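Local coordinates for protein mercuric reductase (Metallosphaera sedula, PDB 4YWO) that probably reduces mercuric ion to elemental mercury with NADPH, as an FAD-containing homodimer of the pyridine nucleotide-disulfide oxidoreductase family, at residues G160-R165 / R172-L177; R165-P170 / L187-M192. One frame throughout, in Å; residues are numbered along the deposited sequence.

In the fold
Both contacts lie on the same side of the chain's centre, with their own centres about 8 Å apart, and both draw on helix 164-168. Along the chain their segments alternate: 160-165, 165-170, 172-177, then 187-192, with R165 common to the two. Interaction 1 joins the loop leading into the helix to the loop that runs into strand 176-180, part of a four-stranded parallel sheet; interaction 2 joins the helix itself to helix 184-194, which follows that strand. W162 connects them, its CH2 lying 3.6 Å from P170 CB. N164 and F189, one from each interaction, reach the FAD pocket, so each of the two helices gives one residue to it.

Interaction 1. Residues G160-R165 / R172-L177; sequences GFWTNR and RRIDSL. With FAD (flavin-adenine dinucleotide), chain B.
Apolar packing between W162 and I174 supplies the hydrophobic part of this contact. The indole and the isoleucine side chain approach from opposite directions: CD1 of I174 lies 4.0 Å from CZ3 of W162, and CG2 of I174 is 4.1 Å from W162 CH2. It is thus the six-membered end of the indole, far from its CB, that meets both branches.

The polar neighbour is R172. Its NH1 comes within 3.7 Å of W162 CZ2, the guanidinium plane turned 78° from the indole, so the two are not stacked. I174 CG2 sits 3.8 Å from the guanidinium plane of R172, over the centre of one face. The R172 chain leaves with CG between its backbone N and carbonyl carbon (chi1 75°) and then runs extended to NE, which carries the charged group up to the tryptophan; NH2 makes a salt bridge to E260.

At the flavin, N164, a residue of the FAD pocket, places ND2 3.7 Å from the methyl C8M of FAD, while ND2 is hydrogen-bonded to V56 O. T163, the N-cap of the following helix, accepts a weak capping bond from R165 N.

W162 is backbone-bonded to I261 and L263 of strand 260-263, beside strand 176-180 in a parallel sheet consistent with the family's Rossmann-type NADP-binding domain, and Y193 of helix 184-194 touches both W162 and I174.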
ATOM      1  N   GLY A 160     -34.014 -23.306   3.048  1.00 27.25           N
ATOM      2  CA  GLY A 160     -32.826 -23.264   2.126  1.00 24.84           C
ATOM      3  C   GLY A 160     -32.115 -21.904   2.316  1.00 26.52           C
ATOM      4  O   GLY A 160     -32.649 -20.949   2.875  1.00 23.96           O
ATOM      5  N   PHE A 161     -30.884 -21.860   1.832  1.00 22.60           N
ATOM      6  CA  PHE A 161     -30.010 -20.658   2.116  1.00 20.01           C
ATOM      7  C   PHE A 161     -28.847 -20.751   1.121  1.00 19.99           C
ATOM      8  O   PHE A 161     -28.628 -21.712   0.424  1.00 21.24           O
ATOM      9  CB  PHE A 161     -29.517 -20.687   3.558  1.00 19.44           C
ATOM     10  CG  PHE A 161     -28.811 -21.945   3.943  1.00 21.20           C
ATOM     11  CD1 PHE A 161     -27.493 -22.195   3.655  1.00 22.08           C
ATOM     12  CD2 PHE A 161     -29.522 -23.022   4.533  1.00 23.71           C
ATOM     13  CE1 PHE A 161     -26.870 -23.425   3.914  1.00 26.00           C
ATOM     14  CE2 PHE A 161     -28.899 -24.219   4.832  1.00 25.87           C
ATOM     15  CZ  PHE A 161     -27.594 -24.476   4.521  1.00 25.83           C
ATOM     16  N   TRP A 162     -28.094 -19.651   1.058  1.00 18.34           N
ATOM     17  CA  TRP A 162     -26.880 -19.548   0.325  1.00 16.49           C
ATOM     18  C   TRP A 162     -25.711 -19.607   1.324  1.00 15.18           C
ATOM     19  O   TRP A 162     -25.820 -19.148   2.469  1.00 17.44           O
ATOM     20  CB  TRP A 162     -26.786 -18.274  -0.449  1.00 17.61           C
ATOM     21  CG  TRP A 162     -27.620 -18.185  -1.638  1.00 19.57           C
ATOM     22  CD1 TRP A 162     -28.400 -19.178  -2.189  1.00 23.97           C
ATOM     23  CD2 TRP A 162     -27.720 -17.052  -2.517  1.00 20.53           C
ATOM     24  NE1 TRP A 162     -29.001 -18.705  -3.361  1.00 23.29           N
ATOM     25  CE2 TRP A 162     -28.598 -17.405  -3.561  1.00 22.26           C
ATOM     26  CE3 TRP A 162     -27.185 -15.775  -2.488  1.00 21.87           C
ATOM     27  CZ2 TRP A 162     -28.941 -16.514  -4.560  1.00 23.87           C
ATOM     28  CZ3 TRP A 162     -27.579 -14.871  -3.482  1.00 22.23           C
ATOM     29  CH2 TRP A 162     -28.387 -15.266  -4.521  1.00 22.85           C
ATOM     30  N   THR A 163     -24.620 -20.139   0.814  1.00 17.74           N
ATOM     31  CA  THR A 163     -23.320 -19.976   1.433  1.00 17.74           C
ATOM     32  C   THR A 163     -22.495 -19.103   0.472  1.00 18.59           C
ATOM     33  O   THR A 163     -22.983 -18.631  -0.555  1.00 17.23           O
ATOM     34  CB  THR A 163     -22.566 -21.257   1.683  1.00 19.33           C
ATOM     35  OG1 THR A 163     -22.191 -21.877   0.453  1.00 20.68           O
ATOM     36  CG2 THR A 163     -23.381 -22.215   2.524  1.00 21.53           C
ATOM     37  N   ASN A 164     -21.199 -18.911   0.779  1.00 18.20           N
ATOM     38  CA  ASN A 164     -20.345 -18.206  -0.191  1.00 19.14           C
ATOM     39  C   ASN A 164     -20.379 -18.699  -1.616  1.00 17.49           C
ATOM     40  O   ASN A 164     -20.301 -17.885  -2.553  1.00 18.10           O
ATOM     41  CB  ASN A 164     -18.872 -18.190   0.377  1.00 18.85           C
ATOM     42  CG  ASN A 164     -18.309 -19.593   0.586  1.00 19.20           C
ATOM     43  OD1 ASN A 164     -18.757 -20.323   1.455  1.00 20.96           O
ATOM     44  ND2 ASN A 164     -17.409 -20.056  -0.308  1.00 19.17           N
ATOM     45  N   ARG A 165     -20.478 -20.018  -1.808  1.00 17.65           N
ATOM     46  CA  ARG A 165     -20.473 -20.593  -3.100  1.00 18.91           C
ATOM     47  C   ARG A 165     -21.614 -20.022  -3.929  1.00 16.90           C
ATOM     48  O   ARG A 165     -21.423 -19.606  -5.062  1.00 19.65           O
ATOM     49  CB  ARG A 165     -20.615 -22.130  -2.996  1.00 21.96           C
ATOM     50  CG  ARG A 165     -20.586 -22.773  -4.308  1.00 24.40           C
ATOM     51  CD  ARG A 165     -20.762 -24.304  -4.189  1.00 30.06           C
ATOM     52  NE  ARG A 165     -19.716 -24.877  -3.360  1.00 39.82           N
ATOM     53  CZ  ARG A 165     -18.484 -25.206  -3.808  1.00 44.94           C
ATOM     54  NH1 ARG A 165     -18.127 -25.027  -5.083  1.00 39.18           N
ATOM     55  NH2 ARG A 165     -17.597 -25.714  -2.967  1.00 45.49           N
ATOM     56  N   ARG A 172     -30.073 -16.346  -9.462  1.00 21.87           N
ATOM     57  CA  ARG A 172     -31.057 -15.383  -9.843  1.00 21.58           C
ATOM     58  C   ARG A 172     -30.775 -14.043  -9.276  1.00 22.01           C
ATOM     59  O   ARG A 172     -29.973 -13.890  -8.378  1.00 21.15           O
ATOM     60  CB  ARG A 172     -32.419 -15.834  -9.368  1.00 24.57           C
ATOM     61  CG  ARG A 172     -32.656 -15.660  -7.896  1.00 24.47           C
ATOM     62  CD  ARG A 172     -33.704 -16.638  -7.340  1.00 25.86           C
ATOM     63  NE  ARG A 172     -34.123 -16.298  -6.009  1.00 26.40           N
ATOM     64  CZ  ARG A 172     -33.501 -16.712  -4.891  1.00 24.09           C
ATOM     65  NH1 ARG A 172     -32.469 -17.489  -4.944  1.00 27.37           N
ATOM     66  NH2 ARG A 172     -33.970 -16.383  -3.726  1.00 24.08           N
ATOM     67  N   ARG A 173     -31.470 -13.082  -9.778  1.00 20.67           N
ATOM     68  CA  ARG A 173     -31.371 -11.739  -9.287  1.00 22.40           C
ATOM     69  C   ARG A 173     -32.258 -11.612  -8.100  1.00 22.92           C
ATOM     70  O   ARG A 173     -33.443 -11.998  -8.114  1.00 26.17           O
ATOM     71  CB  ARG A 173     -31.815 -10.767 -10.346  1.00 26.48           C
ATOM     72  CG  ARG A 173     -30.791 -10.804 -11.432  1.00 31.85           C
ATOM     73  CD  ARG A 173     -31.252 -10.032 -12.617  1.00 45.31           C
ATOM     74  NE  ARG A 173     -31.170  -8.602 -12.382  1.00 38.27           N
ATOM     75  CZ  ARG A 173     -31.115  -7.797 -13.375  1.00 45.75           C
ATOM     76  NH1 ARG A 173     -31.167  -8.303 -14.594  1.00 40.88           N
ATOM     77  NH2 ARG A 173     -31.056  -6.492 -13.148  1.00 55.17           N
ATOM     78  N   ILE A 174     -31.770 -11.108  -6.990  1.00 20.89           N
ATOM     79  CA  ILE A 174     -32.574 -10.873  -5.803  1.00 20.04           C
ATOM     80  C   ILE A 174     -32.674  -9.430  -5.452  1.00 21.70           C
ATOM     81  O   ILE A 174     -31.797  -8.613  -5.861  1.00 23.50           O
ATOM     82  CB  ILE A 174     -32.039 -11.700  -4.572  1.00 20.15           C
ATOM     83  CG1 ILE A 174     -30.688 -11.169  -4.121  1.00 20.31           C
ATOM     84  CG2 ILE A 174     -31.890 -13.184  -4.894  1.00 20.86           C
ATOM     85  CD1 ILE A 174     -30.075 -11.840  -2.915  1.00 21.87           C
ATOM     86  N   ASP A 175     -33.714  -9.066  -4.720  1.00 23.73           N
ATOM     87  CA  ASP A 175     -33.886  -7.703  -4.199  1.00 26.80           C
ATOM     88  C   ASP A 175     -33.504  -7.438  -2.768  1.00 20.43           C
ATOM     89  O   ASP A 175     -33.367  -6.277  -2.376  1.00 21.63           O
ATOM     90  CB  ASP A 175     -35.342  -7.231  -4.302  1.00 32.39           C
ATOM     91  CG  ASP A 175     -35.864  -7.284  -5.747  1.00 45.93           C
ATOM     92  OD1 ASP A 175     -35.072  -7.105  -6.720  1.00 49.57           O
ATOM     93  OD2 ASP A 175     -37.078  -7.507  -5.899  1.00 56.82           O
ATOM     94  N   SER A 176     -33.443  -8.482  -1.935  1.00 21.55           N
ATOM     95  CA  SER A 176     -33.224  -8.363  -0.513  1.00 18.94           C
ATOM     96  C   SER A 176     -32.474  -9.587  -0.068  1.00 18.64           C
ATOM     97  O   SER A 176     -32.647 -10.669  -0.588  1.00 18.97           O
ATOM     98  CB  SER A 176     -34.498  -8.092   0.283  1.00 22.18           C
ATOM     99  OG  SER A 176     -35.401  -9.173  -0.014  1.00 23.52           O
ATOM    100  N   LEU A 177     -31.618  -9.426   0.957  1.00 16.42           N
ATOM    101  CA  LEU A 177     -30.729 -10.415   1.496  1.00 16.96           C
ATOM    102  C   LEU A 177     -30.605 -10.282   2.997  1.00 17.84           C
ATOM    103  O   LEU A 177     -30.352  -9.198   3.504  1.00 19.12           O
ATOM    104  CB  LEU A 177     -29.328 -10.347   0.836  1.00 15.25           C
ATOM    105  CG  LEU A 177     -28.329 -11.371   1.274  1.00 16.69           C
ATOM    106  CD1 LEU A 177     -28.693 -12.767   0.777  1.00 17.99           C
ATOM    107  CD2 LEU A 177     -26.942 -11.033   0.739  1.00 19.21           C
TER
HETATM  108  PA  FAD B 501      -8.656 -25.888   1.078  1.00 17.78           P
HETATM  109  O1A FAD B 501      -8.116 -25.056  -0.061  1.00 19.64           O
HETATM  110  O2A FAD B 501     -10.147 -26.043   1.255  1.00 18.26           O
HETATM  111  O5B FAD B 501      -8.004 -27.357   0.982  1.00 17.74           O
HETATM  112  C5B FAD B 501      -8.827 -28.519   1.038  1.00 17.11           C
HETATM  113  C4B FAD B 501      -8.804 -29.223  -0.313  1.00 17.73           C
HETATM  114  O4B FAD B 501      -8.450 -30.598  -0.135  1.00 19.23           O
HETATM  115  C3B FAD B 501     -10.167 -29.175  -0.984  1.00 20.09           C
HETATM  116  O3B FAD B 501     -10.071 -28.501  -2.243  1.00 25.99           O
HETATM  117  C2B FAD B 501     -10.587 -30.615  -1.196  1.00 19.08           C
HETATM  118  O2B FAD B 501     -10.763 -30.873  -2.593  1.00 23.94           O
HETATM  119  C1B FAD B 501      -9.459 -31.474  -0.646  1.00 18.32           C
HETATM  120  N9A FAD B 501      -9.974 -32.336   0.447  1.00 17.10           N
HETATM  121  C8A FAD B 501     -10.674 -31.917   1.517  1.00 16.71           C
HETATM  122  N7A FAD B 501     -10.996 -32.955   2.330  1.00 19.54           N
HETATM  123  C5A FAD B 501     -10.494 -34.074   1.774  1.00 17.10           C
HETATM  124  C6A FAD B 501     -10.471 -35.516   2.112  1.00 17.35           C
HETATM  125  N6A FAD B 501     -11.065 -35.983   3.237  1.00 20.32           N
HETATM  126  N1A FAD B 501      -9.836 -36.352   1.260  1.00 18.49           N
HETATM  127  C2A FAD B 501      -9.241 -35.901   0.140  1.00 19.44           C
HETATM  128  N3A FAD B 501      -9.222 -34.607  -0.228  1.00 19.50           N
HETATM  129  C4A FAD B 501      -9.821 -33.660   0.533  1.00 17.83           C
HETATM  130  N1  FAD B 501      -8.159 -15.741   2.675  1.00 16.17           N
HETATM  131  C2  FAD B 501      -7.328 -14.696   2.433  1.00 19.73           C
HETATM  132  O2  FAD B 501      -6.154 -14.750   2.860  1.00 18.81           O
HETATM  133  N3  FAD B 501      -7.715 -13.603   1.751  1.00 18.22           N
HETATM  134  C4  FAD B 501      -8.953 -13.467   1.261  1.00 22.99           C
HETATM  135  O4  FAD B 501      -9.283 -12.438   0.631  1.00 24.59           O
HETATM  136  C4X FAD B 501      -9.925 -14.566   1.482  1.00 19.87           C
HETATM  137  N5  FAD B 501     -11.193 -14.506   1.020  1.00 19.22           N
HETATM  138  C5X FAD B 501     -12.057 -15.526   1.238  1.00 17.24           C
HETATM  139  C6  FAD B 501     -13.357 -15.442   0.753  1.00 16.55           C
HETATM  140  C7  FAD B 501     -14.250 -16.485   0.973  1.00 17.65           C
HETATM  141  C7M FAD B 501     -15.659 -16.392   0.446  1.00 18.69           C
HETATM  142  C8  FAD B 501     -13.817 -17.691   1.727  1.00 18.79           C
HETATM  143  C8M FAD B 501     -14.788 -18.819   1.963  1.00 18.68           C
HETATM  144  C9  FAD B 501     -12.519 -17.779   2.214  1.00 16.81           C
HETATM  145  C9A FAD B 501     -11.625 -16.737   1.994  1.00 17.00           C
HETATM  146  N10 FAD B 501     -10.307 -16.817   2.484  1.00 16.62           N
HETATM  147  C10 FAD B 501      -9.435 -15.739   2.239  1.00 17.59           C
HETATM  148  C1' FAD B 501      -9.854 -17.993   3.230  1.00 16.27           C
HETATM  149  C2' FAD B 501      -9.005 -18.875   2.322  1.00 18.32           C
HETATM  150  O2' FAD B 501      -9.719 -19.139   1.109  1.00 21.07           O
HETATM  151  C3' FAD B 501      -8.661 -20.193   3.006  1.00 20.35           C
HETATM  152  O3' FAD B 501      -8.091 -19.928   4.292  1.00 21.49           O
HETATM  153  C4' FAD B 501      -7.676 -21.001   2.170  1.00 20.13           C
HETATM  154  O4' FAD B 501      -8.314 -21.430   0.962  1.00 23.83           O
HETATM  155  C5' FAD B 501      -7.176 -22.218   2.940  1.00 18.28           C
HETATM  156  O5' FAD B 501      -6.736 -23.215   2.020  1.00 17.38           O
HETATM  157  P   FAD B 501      -6.540 -24.739   2.499  1.00 15.20           P
HETATM  158  O1P FAD B 501      -5.723 -25.460   1.453  1.00 14.88           O
HETATM  159  O2P FAD B 501      -6.082 -24.727   3.937  1.00 14.52           O
HETATM  160  O3P FAD B 501      -8.041 -25.318   2.453  1.00 15.00           O

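Interaction 2. Residues R165-P170 / L187-M192; sequences REALSP and LEFAQM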
ATOM      1  N   ARG A 165     -20.478 -20.018  -1.808  1.00 17.65           N
ATOM      2  CA  ARG A 165     -20.473 -20.593  -3.100  1.00 18.91           C
ATOM      3  C   ARG A 165     -21.614 -20.022  -3.929  1.00 16.90           C
ATOM      4  O   ARG A 165     -21.423 -19.606  -5.062  1.00 19.65           O
ATOM      5  CB  ARG A 165     -20.615 -22.130  -2.996  1.00 21.96           C
ATOM      6  CG  ARG A 165     -20.586 -22.773  -4.308  1.00 24.40           C
ATOM      7  CD  ARG A 165     -20.762 -24.304  -4.189  1.00 30.06           C
ATOM      8  NE  ARG A 165     -19.716 -24.877  -3.360  1.00 39.82           N
ATOM      9  CZ  ARG A 165     -18.484 -25.206  -3.808  1.00 44.94           C
ATOM     10  NH1 ARG A 165     -18.127 -25.027  -5.083  1.00 39.18           N
ATOM     11  NH2 ARG A 165     -17.597 -25.714  -2.967  1.00 45.49           N
ATOM     12  N   GLU A 166     -22.799 -20.033  -3.378  1.00 16.45           N
ATOM     13  CA  GLU A 166     -23.941 -19.536  -4.125  1.00 18.02           C
ATOM     14  C   GLU A 166     -23.960 -18.067  -4.254  1.00 17.61           C
ATOM     15  O   GLU A 166     -24.424 -17.559  -5.255  1.00 21.20           O
ATOM     16  CB  GLU A 166     -25.222 -20.032  -3.461  1.00 20.68           C
ATOM     17  CG  GLU A 166     -25.379 -21.525  -3.506  1.00 22.54           C
ATOM     18  CD  GLU A 166     -24.611 -22.315  -2.476  1.00 27.10           C
ATOM     19  OE1 GLU A 166     -24.259 -21.855  -1.400  1.00 23.88           O
ATOM     20  OE2 GLU A 166     -24.176 -23.422  -2.801  1.00 30.05           O
ATOM     21  N   ALA A 167     -23.496 -17.337  -3.206  1.00 15.07           N
ATOM     22  CA  ALA A 167     -23.493 -15.853  -3.265  1.00 18.47           C
ATOM     23  C   ALA A 167     -22.515 -15.347  -4.346  1.00 18.11           C
ATOM     24  O   ALA A 167     -22.698 -14.263  -4.905  1.00 17.71           O
ATOM     25  CB  ALA A 167     -23.173 -15.247  -1.876  1.00 21.85           C
ATOM     26  N   LEU A 168     -21.470 -16.142  -4.651  1.00 17.28           N
ATOM     27  CA  LEU A 168     -20.547 -15.802  -5.738  1.00 18.05           C
ATOM     28  C   LEU A 168     -20.986 -16.202  -7.161  1.00 19.47           C
ATOM     29  O   LEU A 168     -20.451 -15.711  -8.146  1.00 20.29           O
ATOM     30  CB  LEU A 168     -19.157 -16.279  -5.393  1.00 17.19           C
ATOM     31  CG  LEU A 168     -18.499 -15.640  -4.154  1.00 18.46           C
ATOM     32  CD1 LEU A 168     -17.274 -16.414  -3.658  1.00 21.93           C
ATOM     33  CD2 LEU A 168     -18.193 -14.168  -4.436  1.00 19.69           C
ATOM     34  N   SER A 169     -21.894 -17.166  -7.251  1.00 19.07           N
ATOM     35  CA  SER A 169     -22.484 -17.577  -8.508  1.00 23.01           C
ATOM     36  C   SER A 169     -24.001 -17.671  -8.327  1.00 22.08           C
ATOM     37  O   SER A 169     -24.579 -18.788  -8.384  1.00 22.20           O
ATOM     38  CB  SER A 169     -21.959 -18.932  -8.899  1.00 26.01           C
ATOM     39  OG  SER A 169     -20.603 -18.918  -9.074  1.00 25.49           O
ATOM     40  N   PRO A 170     -24.673 -16.564  -8.082  1.00 21.12           N
ATOM     41  CA  PRO A 170     -26.112 -16.551  -7.803  1.00 22.36           C
ATOM     42  C   PRO A 170     -26.963 -17.074  -8.928  1.00 24.66           C
ATOM     43  O   PRO A 170     -26.661 -16.807 -10.093  1.00 24.57           O
ATOM     44  CB  PRO A 170     -26.428 -15.078  -7.547  1.00 22.46           C
ATOM     45  CG  PRO A 170     -25.298 -14.313  -8.210  1.00 20.80           C
ATOM     46  CD  PRO A 170     -24.078 -15.194  -8.045  1.00 21.38           C
ATOM     47  N   LEU A 187     -19.356  -8.886   6.336  1.00 14.49           N
ATOM     48  CA  LEU A 187     -19.076  -7.511   5.931  1.00 14.71           C
ATOM     49  C   LEU A 187     -18.805  -7.421   4.417  1.00 13.75           C
ATOM     50  O   LEU A 187     -19.332  -6.489   3.758  1.00 15.73           O
ATOM     51  CB  LEU A 187     -17.955  -6.849   6.761  1.00 14.20           C
ATOM     52  CG  LEU A 187     -18.154  -6.846   8.245  1.00 16.75           C
ATOM     53  CD1 LEU A 187     -16.892  -6.154   8.844  1.00 17.83           C
ATOM     54  CD2 LEU A 187     -19.358  -6.209   8.751  1.00 21.01           C
ATOM     55  N   GLU A 188     -17.948  -8.248   3.932  1.00 13.54           N
ATOM     56  CA  GLU A 188     -17.643  -8.224   2.515  1.00 12.70           C
ATOM     57  C   GLU A 188     -18.860  -8.487   1.612  1.00 13.70           C
ATOM     58  O   GLU A 188     -19.138  -7.780   0.724  1.00 14.29           O
ATOM     59  CB  GLU A 188     -16.520  -9.183   2.188  1.00 14.26           C
ATOM     60  CG  GLU A 188     -15.128  -8.724   2.714  1.00 16.94           C
ATOM     61  CD  GLU A 188     -13.982  -9.656   2.334  1.00 22.12           C
ATOM     62  OE1 GLU A 188     -14.271 -10.715   1.676  1.00 22.79           O
ATOM     63  OE2 GLU A 188     -12.758  -9.382   2.708  1.00 19.73           O
ATOM     64  N   PHE A 189     -19.609  -9.563   1.923  1.00 13.04           N
ATOM     65  CA  PHE A 189     -20.799  -9.831   1.083  1.00 13.56           C
ATOM     66  C   PHE A 189     -21.856  -8.810   1.264  1.00 13.52           C
ATOM     67  O   PHE A 189     -22.605  -8.496   0.319  1.00 14.08           O
ATOM     68  CB  PHE A 189     -21.349 -11.286   1.371  1.00 13.91           C
ATOM     69  CG  PHE A 189     -20.530 -12.360   0.730  1.00 15.25           C
ATOM     70  CD1 PHE A 189     -20.693 -12.603  -0.625  1.00 17.36           C
ATOM     71  CD2 PHE A 189     -19.716 -13.215   1.452  1.00 19.01           C
ATOM     72  CE1 PHE A 189     -19.939 -13.499  -1.294  1.00 18.20           C
ATOM     73  CE2 PHE A 189     -18.990 -14.227   0.757  1.00 20.55           C
ATOM     74  CZ  PHE A 189     -19.075 -14.294  -0.643  1.00 19.58           C
ATOM     75  N   ALA A 190     -22.076  -8.281   2.480  1.00 14.22           N
ATOM     76  CA  ALA A 190     -23.051  -7.226   2.649  1.00 14.05           C
ATOM     77  C   ALA A 190     -22.709  -5.993   1.842  1.00 16.31           C
ATOM     78  O   ALA A 190     -23.601  -5.410   1.178  1.00 15.61           O
ATOM     79  CB  ALA A 190     -23.263  -6.853   4.086  1.00 14.97           C
ATOM     80  N   GLN A 191     -21.464  -5.548   1.828  1.00 14.58           N
ATOM     81  CA  GLN A 191     -21.110  -4.432   1.030  1.00 15.59           C
ATOM     82  C   GLN A 191     -21.231  -4.753  -0.469  1.00 15.03           C
ATOM     83  O   GLN A 191     -21.745  -3.964  -1.206  1.00 14.50           O
ATOM     84  CB  GLN A 191     -19.688  -3.956   1.328  1.00 16.80           C
ATOM     85  CG  GLN A 191     -19.324  -2.789   0.433  1.00 18.18           C
ATOM     86  CD  GLN A 191     -17.978  -2.139   0.873  1.00 17.72           C
ATOM     87  OE1 GLN A 191     -16.981  -2.378   0.151  1.00 23.16           O
ATOM     88  NE2 GLN A 191     -18.100  -1.101   1.622  1.00 19.12           N
ATOM     89  N   MET A 192     -20.811  -5.931  -0.909  1.00 15.38           N
ATOM     90  CA  MET A 192     -20.889  -6.360  -2.238  1.00 15.25           C
ATOM     91  C   MET A 192     -22.339  -6.296  -2.741  1.00 15.38           C
ATOM     92  O   MET A 192     -22.601  -5.629  -3.754  1.00 17.12           O
ATOM     93  CB  MET A 192     -20.391  -7.792  -2.395  1.00 17.24           C
ATOM     94  CG  MET A 192     -20.361  -8.416  -3.782  1.00 19.47           C
ATOM     95  SD  MET A 192     -20.098 -10.203  -3.748  1.00 19.52           S
ATOM     96  CE  MET A 192     -18.490 -10.352  -2.923  1.00 18.53           C
TER
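F189 has the most surface buried here, its ring meeting A167 and L168 of segment 165-170. The phenyl group leaves its helix with CG anti to the carbonyl carbon (chi1 -77°), and presents CD1, CE1 and CZ to the other segment. L168 crosses it at about a right angle and comes in at the ring edge: CG lies in the ring plane, 3.8 Å from F189 CZ, and CD2 is near that plane, 3.7 Å from F189 CE1. The leucine fork therefore abuts the rim of the phenyl group and does not lie over a face.

A167 adds a methyl to the contact with the same ring. Its CB is 3.7 Å from F189 CE1, the same carbon that L168 CD2 touches, and approaches the ring obliquely. One ring carbon is thus shared by two consecutive residues of segment 165-170, whose CA atoms come nearest the other helix at A167 and F189, 7.9 Å apart.

One turn on from F189, M192 extends the apolar surface. A bend at chi3 (-60°) turns its terminal methyl, and CE reaches 4.1 Å from L168 CD2, so L168 touches both F189 and M192. No hydrogen bond crosses between the segments.

F189 also touches FAD, making the helix pair part of the wall of the flavin pocket. Helix 58-78 packs against the contact through P60 and S61 on L168 and M64 on M192, while Y193 of helix 184-194 is hydrogen-bonded through OH to A167 O.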